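Local atomic coordinates of cytosolic phospholipase A2 delta (Homo sapiens, PDB entry 5IZ5), a protein that hydrolyses the sn-2 ester of glycerophospholipids in a calcium-dependent manner, preferring linoleic acid there, and associates with membranes through its N-terminal C2 domain. Residues 26-31 with 116-121; 51-56 with 78-83; 59-64 with 217-222; 82-85 with 89-92. The protein carries 3 engineered substitutions. All coordinates share one frame; numbering follows the deposited sequence.

Contact 1. Residues 26-31 with 116-121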
loop_
_atom_site.group_PDB
_atom_site.type_symbol
_atom_site.label_atom_id
_atom_site.label_comp_id
_atom_site.label_asym_id
_atom_site.label_seq_id
_atom_site.Cartn_x
_atom_site.Cartn_y
_atom_site.Cartn_z
ATOM N N TRP B 26 -3.760 -32.726 6.148
ATOM C CA TRP B 26 -4.699 -33.628 6.810
ATOM C C TRP B 26 -6.037 -33.577 6.089
ATOM O O TRP B 26 -6.307 -32.635 5.342
ATOM C CB TRP B 26 -4.908 -33.215 8.265
ATOM C CG TRP B 26 -3.636 -33.225 9.098
ATOM C CD1 TRP B 26 -2.528 -33.999 8.897
ATOM C CD2 TRP B 26 -3.363 -32.436 10.270
ATOM N NE1 TRP B 26 -1.580 -33.735 9.858
ATOM C CE2 TRP B 26 -2.066 -32.781 10.714
ATOM C CE3 TRP B 26 -4.085 -31.469 10.984
ATOM C CZ2 TRP B 26 -1.475 -32.192 11.843
ATOM C CZ3 TRP B 26 -3.497 -30.883 12.108
ATOM C CH2 TRP B 26 -2.205 -31.249 12.523
ATOM N N GLN B 27 -6.876 -34.586 6.308
ATOM C CA GLN B 27 -8.253 -34.539 5.825
ATOM C C GLN B 27 -9.209 -34.161 6.955
ATOM O O GLN B 27 -9.203 -34.806 7.998
ATOM C CB GLN B 27 -8.673 -35.880 5.228
ATOM C CG GLN B 27 -10.152 -35.896 4.848
ATOM C CD GLN B 27 -10.680 -37.279 4.560
ATOM O OE1 GLN B 27 -11.564 -37.770 5.263
ATOM N NE2 GLN B 27 -10.143 -37.919 3.529
ATOM N N LEU B 28 -10.030 -33.131 6.742
ATOM C CA LEU B 28 -11.064 -32.740 7.710
ATOM C C LEU B 28 -12.455 -33.148 7.224
ATOM O O LEU B 28 -12.865 -32.779 6.124
ATOM C CB LEU B 28 -11.044 -31.224 7.966
ATOM C CG LEU B 28 -12.053 -30.690 9.000
ATOM C CD1 LEU B 28 -11.764 -31.254 10.386
ATOM C CD2 LEU B 28 -12.062 -29.165 9.038
ATOM N N THR B 29 -13.183 -33.896 8.051
ATOM C CA THR B 29 -14.602 -34.161 7.784
ATOM C C THR B 29 -15.442 -33.261 8.693
ATOM O O THR B 29 -15.292 -33.284 9.919
ATOM C CB THR B 29 -15.007 -35.645 7.956
ATOM O OG1 THR B 29 -15.232 -35.944 9.338
ATOM C CG2 THR B 29 -13.939 -36.574 7.407
ATOM N N VAL B 30 -16.301 -32.450 8.080
ATOM C CA VAL B 30 -17.193 -31.555 8.812
ATOM C C VAL B 30 -18.607 -32.090 8.652
ATOM O O VAL B 30 -19.153 -32.077 7.545
ATOM C CB VAL B 30 -17.122 -30.112 8.266
ATOM C CG1 VAL B 30 -18.016 -29.175 9.077
ATOM C CG2 VAL B 30 -15.684 -29.612 8.278
ATOM N N ARG B 31 -19.193 -32.567 9.748
ATOM C CA ARG B 31 -20.556 -33.108 9.714
ATOM C C ARG B 31 -21.548 -32.105 10.298
ATOM O O ARG B 31 -21.593 -31.899 11.511
ATOM C CB ARG B 31 -20.639 -34.440 10.464
ATOM C CG ARG B 31 -21.976 -35.158 10.304
ATOM C CD ARG B 31 -21.956 -36.562 10.899
ATOM N NE ARG B 31 -21.210 -37.512 10.070
ATOM C CZ ARG B 31 -21.653 -38.049 8.932
ATOM N NH1 ARG B 31 -22.853 -37.735 8.448
ATOM N NH2 ARG B 31 -20.886 -38.904 8.262
ATOM N N SER B 116 -7.887 -24.909 14.025
ATOM C CA SER B 116 -6.684 -25.386 14.716
ATOM C C SER B 116 -7.024 -26.043 16.057
ATOM O O SER B 116 -6.213 -26.786 16.599
ATOM C CB SER B 116 -5.663 -24.259 14.916
ATOM O OG SER B 116 -6.166 -23.229 15.748
ATOM N N GLU B 117 -8.224 -25.780 16.578
ATOM C CA GLU B 117 -8.715 -26.462 17.779
ATOM C C GLU B 117 -8.863 -27.971 17.577
ATOM O O GLU B 117 -8.699 -28.739 18.524
ATOM C CB GLU B 117 -10.071 -25.890 18.222
ATOM C CG GLU B 117 -10.542 -26.404 19.582
ATOM C CD GLU B 117 -11.949 -25.964 19.953
ATOM O OE1 GLU B 117 -12.301 -26.050 21.147
ATOM O OE2 GLU B 117 -12.713 -25.549 19.066
ATOM N N VAL B 118 -9.192 -28.392 16.357
ATOM C CA VAL B 118 -9.464 -29.807 16.088
ATOM C C VAL B 118 -8.141 -30.580 15.945
ATOM O O VAL B 118 -7.339 -30.336 15.043
ATOM C CB VAL B 118 -10.461 -30.035 14.911
ATOM C CG1 VAL B 118 -10.116 -29.218 13.681
ATOM C CG2 VAL B 118 -10.574 -31.514 14.559
ATOM N N LEU B 119 -7.918 -31.500 16.879
ATOM C CA LEU B 119 -6.692 -32.292 16.923
ATOM C C LEU B 119 -6.895 -33.626 16.208
ATOM O O LEU B 119 -7.964 -34.231 16.317
ATOM C CB LEU B 119 -6.269 -32.516 18.375
ATOM C CG LEU B 119 -5.957 -31.231 19.154
ATOM C CD1 LEU B 119 -5.813 -31.520 20.640
ATOM C CD2 LEU B 119 -4.705 -30.553 18.609
ATOM N N PRO B 120 -5.871 -34.089 15.465
ATOM C CA PRO B 120 -6.017 -35.311 14.668
ATOM C C PRO B 120 -6.379 -36.531 15.511
ATOM O O PRO B 120 -5.842 -36.707 16.602
ATOM C CB PRO B 120 -4.644 -35.477 13.996
ATOM C CG PRO B 120 -3.712 -34.575 14.727
ATOM C CD PRO B 120 -4.540 -33.475 15.311
ATOM N N GLY B 121 -7.322 -37.336 15.018
ATOM C CA GLY B 121 -7.768 -38.539 15.717
ATOM C C GLY B 121 -8.955 -38.338 16.646
ATOM O O GLY B 121 -9.809 -39.214 16.746
#
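At one end of the C2 beta-sandwich, strand 26-31 of one sheet is met by Val-118 and Pro-120 from the loop that leaves strand 106-114 of the other sheet and leads to strand 124-129. The contact is small and apolar, with two touching pairs set side by side. Trp-26 and Leu-28, two residues apart on the strand, are matched by Pro-120 and Val-118, two residues apart in the loop. The backbones stay separate, the CA atoms of Trp-26 and Pro-120 being 8.1 Å from each other. The Pro-120 ring comes over one face of the indole, with CG 4.2 Å above the plane and displaced toward the rim. Met-144 of strand 137-146 also touches Trp-26, tying the indole to the next strand of its own sheet. Within the same loop, Glu-117 OE2 forms a salt bridge with Lys-126 and a hydrogen bond with Tyr-113. Leu-28 is buried; its CG lies anti to the backbone N (chi1 -178°), which carries the branched end toward the loop, and there its CD1 meets Val-118 CG1 at 4.2 Å.

Contact 2. Residues 51-56 with 78-83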
loop_
_atom_site.group_PDB
_atom_site.type_symbol
_atom_site.label_atom_id
_atom_site.label_comp_id
_atom_site.label_asym_id
_atom_site.label_seq_id
_atom_site.Cartn_x
_atom_site.Cartn_y
_atom_site.Cartn_z
ATOM N N VAL B 51 -27.278 -24.724 4.998
ATOM C CA VAL B 51 -25.983 -24.295 5.521
ATOM C C VAL B 51 -24.953 -24.191 4.401
ATOM O O VAL B 51 -24.864 -25.059 3.533
ATOM C CB VAL B 51 -25.448 -25.251 6.608
ATOM C CG1 VAL B 51 -24.140 -24.726 7.188
ATOM C CG2 VAL B 51 -26.478 -25.427 7.713
ATOM N N ILE B 52 -24.178 -23.115 4.438
ATOM C CA ILE B 52 -23.048 -22.936 3.542
ATOM C C ILE B 52 -21.769 -23.134 4.351
ATOM O O ILE B 52 -21.673 -22.652 5.481
ATOM C CB ILE B 52 -23.102 -21.545 2.873
ATOM C CG1 ILE B 52 -24.284 -21.526 1.885
ATOM C CG2 ILE B 52 -21.788 -21.203 2.178
ATOM C CD1 ILE B 52 -24.283 -20.430 0.834
ATOM N N LEU B 53 -20.811 -23.866 3.779
ATOM C CA LEU B 53 -19.474 -23.990 4.354
ATOM C C LEU B 53 -18.450 -23.408 3.396
ATOM O O LEU B 53 -18.397 -23.782 2.219
ATOM C CB LEU B 53 -19.103 -25.444 4.632
ATOM C CG LEU B 53 -20.065 -26.315 5.435
ATOM C CD1 LEU B 53 -19.428 -27.675 5.672
ATOM C CD2 LEU B 53 -20.435 -25.672 6.760
ATOM N N GLN B 54 -17.640 -22.491 3.911
ATOM C CA GLN B 54 -16.530 -21.922 3.169
ATOM C C GLN B 54 -15.300 -21.979 4.052
ATOM O O GLN B 54 -15.384 -21.767 5.254
ATOM C CB GLN B 54 -16.818 -20.471 2.810
ATOM C CG GLN B 54 -18.019 -20.268 1.912
ATOM C CD GLN B 54 -18.462 -18.823 1.948
ATOM O OE1 GLN B 54 -18.944 -18.351 2.979
ATOM N NE2 GLN B 54 -18.280 -18.108 0.852
ATOM N N LEU B 55 -14.159 -22.245 3.441
ATOM C CA LEU B 55 -12.888 -22.250 4.139
ATOM C C LEU B 55 -12.072 -21.100 3.592
ATOM O O LEU B 55 -11.949 -20.951 2.380
ATOM C CB LEU B 55 -12.161 -23.575 3.917
ATOM C CG LEU B 55 -10.897 -23.828 4.738
ATOM C CD1 LEU B 55 -11.211 -23.954 6.222
ATOM C CD2 LEU B 55 -10.179 -25.073 4.243
ATOM N N SER B 56 -11.518 -20.290 4.489
ATOM C CA SER B 56 -10.776 -19.086 4.109
ATOM C C SER B 56 -9.626 -19.370 3.134
ATOM O O SER B 56 -9.267 -18.515 2.334
ATOM C CB SER B 56 -10.248 -18.381 5.364
ATOM O OG SER B 56 -9.389 -19.230 6.107
ATOM N N GLU B 78 -25.461 -33.878 7.145
ATOM C CA GLU B 78 -24.626 -34.011 5.953
ATOM C C GLU B 78 -23.167 -33.755 6.310
ATOM O O GLU B 78 -22.863 -32.872 7.120
ATOM C CB GLU B 78 -25.074 -33.036 4.863
ATOM C CG GLU B 78 -26.418 -33.374 4.244
ATOM C CD GLU B 78 -26.848 -32.351 3.210
ATOM O OE1 GLU B 78 -26.088 -32.123 2.246
ATOM O OE2 GLU B 78 -27.950 -31.780 3.357
ATOM N N ALA B 79 -22.274 -34.523 5.689
ATOM C CA ALA B 79 -20.840 -34.421 5.940
ATOM C C ALA B 79 -20.107 -33.947 4.694
ATOM O O ALA B 79 -20.482 -34.294 3.575
ATOM C CB ALA B 79 -20.290 -35.762 6.388
ATOM N N PHE B 80 -19.064 -33.149 4.906
ATOM C CA PHE B 80 -18.245 -32.613 3.821
ATOM C C PHE B 80 -16.761 -32.743 4.185
ATOM O O PHE B 80 -16.402 -32.764 5.367
ATOM C CB PHE B 80 -18.616 -31.148 3.561
ATOM C CG PHE B 80 -20.085 -30.923 3.297
ATOM C CD1 PHE B 80 -20.580 -30.921 2.001
ATOM C CD2 PHE B 80 -20.970 -30.699 4.346
ATOM C CE1 PHE B 80 -21.929 -30.707 1.753
ATOM C CE2 PHE B 80 -22.321 -30.486 4.105
ATOM C CZ PHE B 80 -22.800 -30.489 2.805
ATOM N N ARG B 81 -15.905 -32.826 3.167
ATOM C CA ARG B 81 -14.477 -33.105 3.358
ATOM C C ARG B 81 -13.561 -32.065 2.726
ATOM O O ARG B 81 -13.730 -31.715 1.558
ATOM C CB ARG B 81 -14.142 -34.479 2.787
ATOM C CG ARG B 81 -14.519 -35.609 3.717
ATOM C CD ARG B 81 -14.630 -36.930 2.956
ATOM N NE ARG B 81 -15.998 -37.446 2.916
ATOM C CZ ARG B 81 -16.898 -37.201 1.960
ATOM N NH1 ARG B 81 -16.613 -36.424 0.916
ATOM N NH2 ARG B 81 -18.106 -37.744 2.053
ATOM N N PHE B 82 -12.598 -31.587 3.519
ATOM C CA PHE B 82 -11.567 -30.651 3.073
ATOM C C PHE B 82 -10.164 -31.236 3.252
ATOM O O PHE B 82 -9.906 -31.954 4.214
ATOM C CB PHE B 82 -11.612 -29.385 3.933
ATOM C CG PHE B 82 -12.883 -28.572 3.809
ATOM C CD1 PHE B 82 -12.975 -27.549 2.879
ATOM C CD2 PHE B 82 -13.961 -28.783 4.663
ATOM C CE1 PHE B 82 -14.121 -26.772 2.776
ATOM C CE2 PHE B 82 -15.119 -28.008 4.567
ATOM C CZ PHE B 82 -15.197 -26.999 3.622
ATOM N N LEU B 83 -9.244 -30.900 2.352
ATOM C CA LEU B 83 -7.818 -31.092 2.617
ATOM C C LEU B 83 -7.282 -29.849 3.346
ATOM O O LEU B 83 -7.456 -28.725 2.877
ATOM C CB LEU B 83 -7.041 -31.374 1.326
ATOM C CG LEU B 83 -5.925 -32.436 1.466
ATOM C CD1 LEU B 83 -6.464 -33.761 2.002
ATOM C CD2 LEU B 83 -5.200 -32.679 0.148
#
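Phe-80 and Phe-82 of strand 78-83 reach across to Leu-53 and Leu-55 of strand 51-55, a strand that runs almost parallel to theirs (7°) at 9.9 Å between axes. That gap is too wide for backbone pairing, and side chains fill it. At the start of 78-83, Glu-78 OE2 is hydrogen-bonded to Lys-66 N. Phe-80 is the first to touch: Leu-53 CD1 comes at its ring on a slant, nearest Phe-80 CD2 (3.6 Å) and then Phe-80 CG (4.1 Å). Two residues on, Phe-82 enters the same interior. Its CG sits anti to its own carbonyl carbon (chi1 -65°), and the ring reaches in between the two leucines. Leu-53 CB lies at the ring edge, close to its plane, 4.3 Å from Phe-82 CZ. Leu-55 runs past the phenylalanine in the opposite sense, with CB 3.9 Å from Phe-82 CE1 and CD2 4.0 Å from Phe-82 CD1. Phe-63, on the strand beside 49-55, packs against both phenylalanines, edge-to-face with Phe-82. Leu-94 and Leu-92 of strand 91-98 flank Leu-53 and Leu-55 on the other neighbouring strand. Two sheets facing each other, joined by interdigitated aromatic and aliphatic residues, make up the hydrophobic interior of the C2 beta-sandwich.

Contact 3. Residues 59-64 with 217-222. With SO4 (sulfate ion), chain O.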
loop_
_atom_site.group_PDB
_atom_site.type_symbol
_atom_site.label_atom_id
_atom_site.label_comp_id
_atom_site.label_asym_id
_atom_site.label_seq_id
_atom_site.Cartn_x
_atom_site.Cartn_y
_atom_site.Cartn_z
ATOM N N PRO B 59 -10.767 -20.491 -1.415
ATOM C CA PRO B 59 -11.706 -19.583 -2.057
ATOM C C PRO B 59 -12.318 -20.219 -3.303
ATOM O O PRO B 59 -11.616 -20.881 -4.065
ATOM C CB PRO B 59 -10.831 -18.391 -2.436
ATOM C CG PRO B 59 -9.473 -18.968 -2.603
ATOM C CD PRO B 59 -9.374 -20.034 -1.552
ATOM N N GLY B 60 -13.623 -20.045 -3.478
ATOM C CA GLY B 60 -14.324 -20.548 -4.652
ATOM C C GLY B 60 -14.864 -21.961 -4.495
ATOM O O GLY B 60 -15.606 -22.430 -5.351
ATOM N N MET B 61 -14.483 -22.638 -3.412
ATOM C CA MET B 61 -15.050 -23.926 -3.038
ATOM C C MET B 61 -16.093 -23.711 -1.939
ATOM O O MET B 61 -15.749 -23.461 -0.795
ATOM C CB MET B 61 -13.919 -24.838 -2.526
ATOM C CG MET B 61 -12.738 -24.997 -3.487
ATOM S SD MET B 61 -13.105 -25.953 -4.970
ATOM C CE MET B 61 -13.777 -27.471 -4.294
ATOM N N LYS B 62 -17.368 -23.783 -2.298
ATOM C CA LYS B 62 -18.469 -23.661 -1.359
ATOM C C LYS B 62 -19.075 -25.031 -1.248
ATOM O O LYS B 62 -19.206 -25.716 -2.253
ATOM C CB LYS B 62 -19.568 -22.744 -1.906
ATOM C CG LYS B 62 -19.404 -21.270 -1.604
ATOM C CD LYS B 62 -20.717 -20.531 -1.734
ATOM C CE LYS B 62 -20.539 -19.025 -1.831
ATOM N NZ LYS B 62 -21.847 -18.320 -1.735
ATOM N N PHE B 63 -19.455 -25.419 -0.039
ATOM C CA PHE B 63 -20.360 -26.539 0.153
ATOM C C PHE B 63 -21.705 -26.022 0.650
ATOM O O PHE B 63 -21.781 -25.027 1.371
ATOM C CB PHE B 63 -19.782 -27.557 1.133
ATOM C CG PHE B 63 -18.575 -28.280 0.605
ATOM C CD1 PHE B 63 -18.664 -29.067 -0.536
ATOM C CD2 PHE B 63 -17.348 -28.172 1.245
ATOM C CE1 PHE B 63 -17.551 -29.731 -1.029
ATOM C CE2 PHE B 63 -16.231 -28.834 0.759
ATOM C CZ PHE B 63 -16.332 -29.616 -0.378
ATOM N N LYS B 64 -22.761 -26.717 0.254
ATOM C CA LYS B 64 -24.130 -26.306 0.540
ATOM C C LYS B 64 -24.921 -27.549 0.923
ATOM O O LYS B 64 -24.902 -28.544 0.198
ATOM C CB LYS B 64 -24.730 -25.638 -0.701
ATOM C CG LYS B 64 -26.121 -25.048 -0.524
ATOM C CD LYS B 64 -26.585 -24.344 -1.792
ATOM C CE LYS B 64 -28.043 -23.914 -1.706
ATOM N NZ LYS B 64 -28.376 -22.846 -2.692
ATOM N N ALA B 217 -2.604 -27.077 -5.661
ATOM C CA ALA B 217 -2.385 -28.518 -5.791
ATOM C C ALA B 217 -3.146 -29.301 -4.720
ATOM O O ALA B 217 -3.554 -30.433 -4.960
ATOM C CB ALA B 217 -0.899 -28.836 -5.714
ATOM N N ALA B 218 -3.356 -28.694 -3.553
ATOM C CA ALA B 218 -4.070 -29.349 -2.451
ATOM C C ALA B 218 -5.587 -29.483 -2.617
ATOM O O ALA B 218 -6.238 -30.135 -1.797
ATOM C CB ALA B 218 -3.765 -28.637 -1.140
ATOM N N LEU B 219 -6.162 -28.875 -3.648
ATOM C CA LEU B 219 -7.609 -28.996 -3.862
ATOM C C LEU B 219 -8.006 -30.363 -4.422
ATOM O O LEU B 219 -7.299 -30.936 -5.245
ATOM C CB LEU B 219 -8.122 -27.934 -4.842
ATOM C CG LEU B 219 -8.764 -26.610 -4.403
ATOM C CD1 LEU B 219 -8.317 -26.193 -3.014
ATOM C CD2 LEU B 219 -8.501 -25.496 -5.412
ATOM N N GLU B 220 -9.155 -30.864 -3.979
ATOM C CA GLU B 220 -9.878 -31.878 -4.728
ATOM C C GLU B 220 -10.943 -31.143 -5.512
ATOM O O GLU B 220 -11.882 -30.591 -4.934
ATOM C CB GLU B 220 -10.530 -32.909 -3.819
ATOM C CG GLU B 220 -11.439 -33.866 -4.576
ATOM C CD GLU B 220 -11.949 -34.990 -3.703
ATOM O OE1 GLU B 220 -12.379 -34.713 -2.563
ATOM O OE2 GLU B 220 -11.927 -36.153 -4.161
ATOM N N THR B 221 -10.786 -31.125 -6.827
ATOM C CA THR B 221 -11.695 -30.389 -7.676
ATOM C C THR B 221 -11.742 -31.044 -9.059
ATOM O O THR B 221 -11.311 -32.183 -9.225
ATOM C CB THR B 221 -11.287 -28.893 -7.724
ATOM O OG1 THR B 221 -12.261 -28.151 -8.453
ATOM C CG2 THR B 221 -9.898 -28.693 -8.349
ATOM N N GLU B 222 -12.275 -30.339 -10.045
ATOM C CA GLU B 222 -12.424 -30.900 -11.384
ATOM C C GLU B 222 -12.487 -29.796 -12.410
ATOM O O GLU B 222 -12.836 -28.667 -12.084
ATOM C CB GLU B 222 -13.710 -31.718 -11.462
ATOM C CG GLU B 222 -14.958 -30.928 -11.090
ATOM C CD GLU B 222 -16.200 -31.784 -11.051
ATOM O OE1 GLU B 222 -16.678 -32.148 -12.131
ATOM O OE2 GLU B 222 -16.702 -32.088 -9.948
HETATM S S SO4 O . -16.147 -19.536 -1.427
HETATM O O1 SO4 O . -15.159 -18.571 -1.960
HETATM O O2 SO4 O . -15.646 -20.108 -0.154
HETATM O O3 SO4 O . -17.431 -18.837 -1.215
HETATM O O4 SO4 O . -16.369 -20.622 -2.403
#
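Met-61, in the turn leading into strand 62-64, lies over the bend that enters strand 221-228, and the backbones keep their distance, with 8.6 Å between the CA atoms of Met-61 and Thr-221. The methionine alone spans this gap. Its chain is bent at chi2 (-70°) and again at chi3, curling along the 217-222 segment and touching three consecutive residues. CG lies 4.4 Å from Leu-219 CG, SD comes within 4.2 Å of Thr-221 OG1, and the terminal methyl CE rests 3.7 Å from the carbonyl oxygen of Glu-220. These are van der Waals contacts; the Thr-221 hydroxyl has its polar partner in Lys-194 O, a residue that Met-61 also touches. On the side of the turn away from Leu-219 sits a sulfate ion, probably from the crystallisation liquor. Gly-60 N donates a nearly straight hydrogen bond to its O1 at 2.6 Å (166°). The extended Lys-62 chain lies alongside the anion, with CG 3.2 Å from sulfate O3, while its amino group continues beyond. What meets here is the edge of the N-terminal C2 domain and a segment of the cPLA2-type C2 region, consistent with a second C2 domain between the first and the catalytic domain. The arrangement is a small interdomain interface, one bent methionine laid along the loop that enters strand 221-228.

Contact 4. Residues 82-85 with 89-92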
loop_
_atom_site.group_PDB
_atom_site.type_symbol
_atom_site.label_atom_id
_atom_site.label_comp_id
_atom_site.label_asym_id
_atom_site.label_seq_id
_atom_site.Cartn_x
_atom_site.Cartn_y
_atom_site.Cartn_z
ATOM N N PHE B 82 -12.598 -31.587 3.519
ATOM C CA PHE B 82 -11.567 -30.651 3.073
ATOM C C PHE B 82 -10.164 -31.236 3.252
ATOM O O PHE B 82 -9.906 -31.954 4.214
ATOM C CB PHE B 82 -11.612 -29.385 3.933
ATOM C CG PHE B 82 -12.883 -28.572 3.809
ATOM C CD1 PHE B 82 -12.975 -27.549 2.879
ATOM C CD2 PHE B 82 -13.961 -28.783 4.663
ATOM C CE1 PHE B 82 -14.121 -26.772 2.776
ATOM C CE2 PHE B 82 -15.119 -28.008 4.567
ATOM C CZ PHE B 82 -15.197 -26.999 3.622
ATOM N N LEU B 83 -9.244 -30.900 2.352
ATOM C CA LEU B 83 -7.818 -31.092 2.617
ATOM C C LEU B 83 -7.282 -29.849 3.346
ATOM O O LEU B 83 -7.456 -28.725 2.877
ATOM C CB LEU B 83 -7.041 -31.374 1.326
ATOM C CG LEU B 83 -5.925 -32.436 1.466
ATOM C CD1 LEU B 83 -6.464 -33.761 2.002
ATOM C CD2 LEU B 83 -5.200 -32.679 0.148
ATOM N N ILE B 84 -6.655 -30.067 4.504
ATOM C CA ILE B 84 -6.210 -28.997 5.395
ATOM C C ILE B 84 -4.680 -28.979 5.528
ATOM O O ILE B 84 -4.061 -29.989 5.873
ATOM C CB ILE B 84 -6.840 -29.180 6.798
ATOM C CG1 ILE B 84 -8.373 -29.048 6.729
ATOM C CG2 ILE B 84 -6.250 -28.203 7.811
ATOM C CD1 ILE B 84 -8.886 -27.733 6.175
ATOM N N GLN B 85 -4.082 -27.825 5.247
ATOM C CA GLN B 85 -2.647 -27.592 5.451
ATOM C C GLN B 85 -2.441 -27.006 6.843
ATOM O O GLN B 85 -2.878 -25.894 7.132
ATOM C CB GLN B 85 -2.104 -26.651 4.370
ATOM C CG GLN B 85 -0.659 -26.205 4.519
ATOM C CD GLN B 85 0.296 -27.350 4.783
ATOM O OE1 GLN B 85 0.783 -27.513 5.898
ATOM N NE2 GLN B 85 0.569 -28.146 3.759
ATOM N N LYS B 89 -3.213 -20.593 8.491
ATOM C CA LYS B 89 -4.394 -20.295 9.278
ATOM C C LYS B 89 -5.636 -20.652 8.471
ATOM O O LYS B 89 -5.822 -20.179 7.352
ATOM C CB LYS B 89 -4.425 -18.835 9.712
ATOM C CG LYS B 89 -4.851 -18.656 11.157
ATOM C CD LYS B 89 -3.830 -19.180 12.161
ATOM C CE LYS B 89 -4.470 -19.635 13.463
ATOM N NZ LYS B 89 -5.578 -18.809 13.999
ATOM N N ASN B 90 -6.469 -21.501 9.056
ATOM C CA ASN B 90 -7.665 -22.000 8.400
ATOM C C ASN B 90 -8.889 -21.583 9.193
ATOM O O ASN B 90 -9.076 -22.025 10.331
ATOM C CB ASN B 90 -7.611 -23.516 8.301
ATOM C CG ASN B 90 -6.528 -23.998 7.363
ATOM O OD1 ASN B 90 -6.562 -23.712 6.165
ATOM N ND2 ASN B 90 -5.553 -24.729 7.903
ATOM N N VAL B 91 -9.696 -20.705 8.606
ATOM C CA VAL B 91 -10.920 -20.253 9.235
ATOM C C VAL B 91 -12.094 -20.802 8.440
ATOM O O VAL B 91 -12.226 -20.551 7.243
ATOM C CB VAL B 91 -11.004 -18.718 9.310
ATOM C CG1 VAL B 91 -12.278 -18.287 10.029
ATOM C CG2 VAL B 91 -9.790 -18.153 10.029
ATOM N N LEU B 92 -12.938 -21.561 9.120
ATOM C CA LEU B 92 -14.107 -22.146 8.500
ATOM C C LEU B 92 -15.302 -21.248 8.781
ATOM O O LEU B 92 -15.559 -20.884 9.926
ATOM C CB LEU B 92 -14.350 -23.536 9.060
ATOM C CG LEU B 92 -15.492 -24.321 8.415
ATOM C CD1 LEU B 92 -15.150 -24.738 6.994
ATOM C CD2 LEU B 92 -15.802 -25.544 9.254
HETATM O O HOH W 1 -5.597 -25.739 4.222
#
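The amide of Asn-90 and the ring of Phe-82 are the flat groups here, and each is met from the facing segment. Ile-84 CG2 lies 3.5 Å from Asn-90 ND2. At the amide's edge, the Gln-85 carbonyl oxygen sits nearly in its plane and accepts a hydrogen bond from Asn-90 ND2 at 3.0 Å, with an angle of 150° at the hydrogen. Seen from the acceptor, the donor stands well above the carbonyl plane, 43° out of it. The other amide atom, Asn-90 OD1, receives a bond from a water at 3.0 Å, and that water accepts from Gln-85 N at 2.8 Å. One side chain thus serves both the N-H and the C=O of Gln-85, directly and through water, and Thr-57 OG1 is a further partner of OD1, so the amide's rotation is well fixed. With chi1 at -68°, CG beside the backbone N, the Asn-90 amide faces Gln-85. The Gln-85 side chain is held by Ser-23. Deeper in, Leu-92 CD1 approaches the Phe-82 ring at 4.1 Å from both CZ and CE2. Strand 75-85 belongs to one sheet and 91-98 to the other, and the chain passes between them at their ends: a beta-arch linking the two sheets of the C2 sandwich, with the buried Asn-90 amide bonded back to the end of the first strand.

In the fold
Contacts 2 and 4 lie in the interior of the first C2 domain and share Phe-82, which meets strand 49-55 in one and Leu-92 in the other. Contact 1 lies at the sandwich margin, where a loop packs against strand 21-36, the hydrogen-bonded neighbour of 75-85; it is apolar like contact 2 but only half buried. Contact 4 adds buried polar chemistry, an amide and a water, where the chain passes from sheet to sheet. Contact 3, partly exposed, is the one that leaves the domain, yet Phe-63, two residues after Met-61, packs on Phe-80 and Phe-82, so its strand is rooted in contact 2. The centres of contacts 1 and 3 are about 17 Å apart.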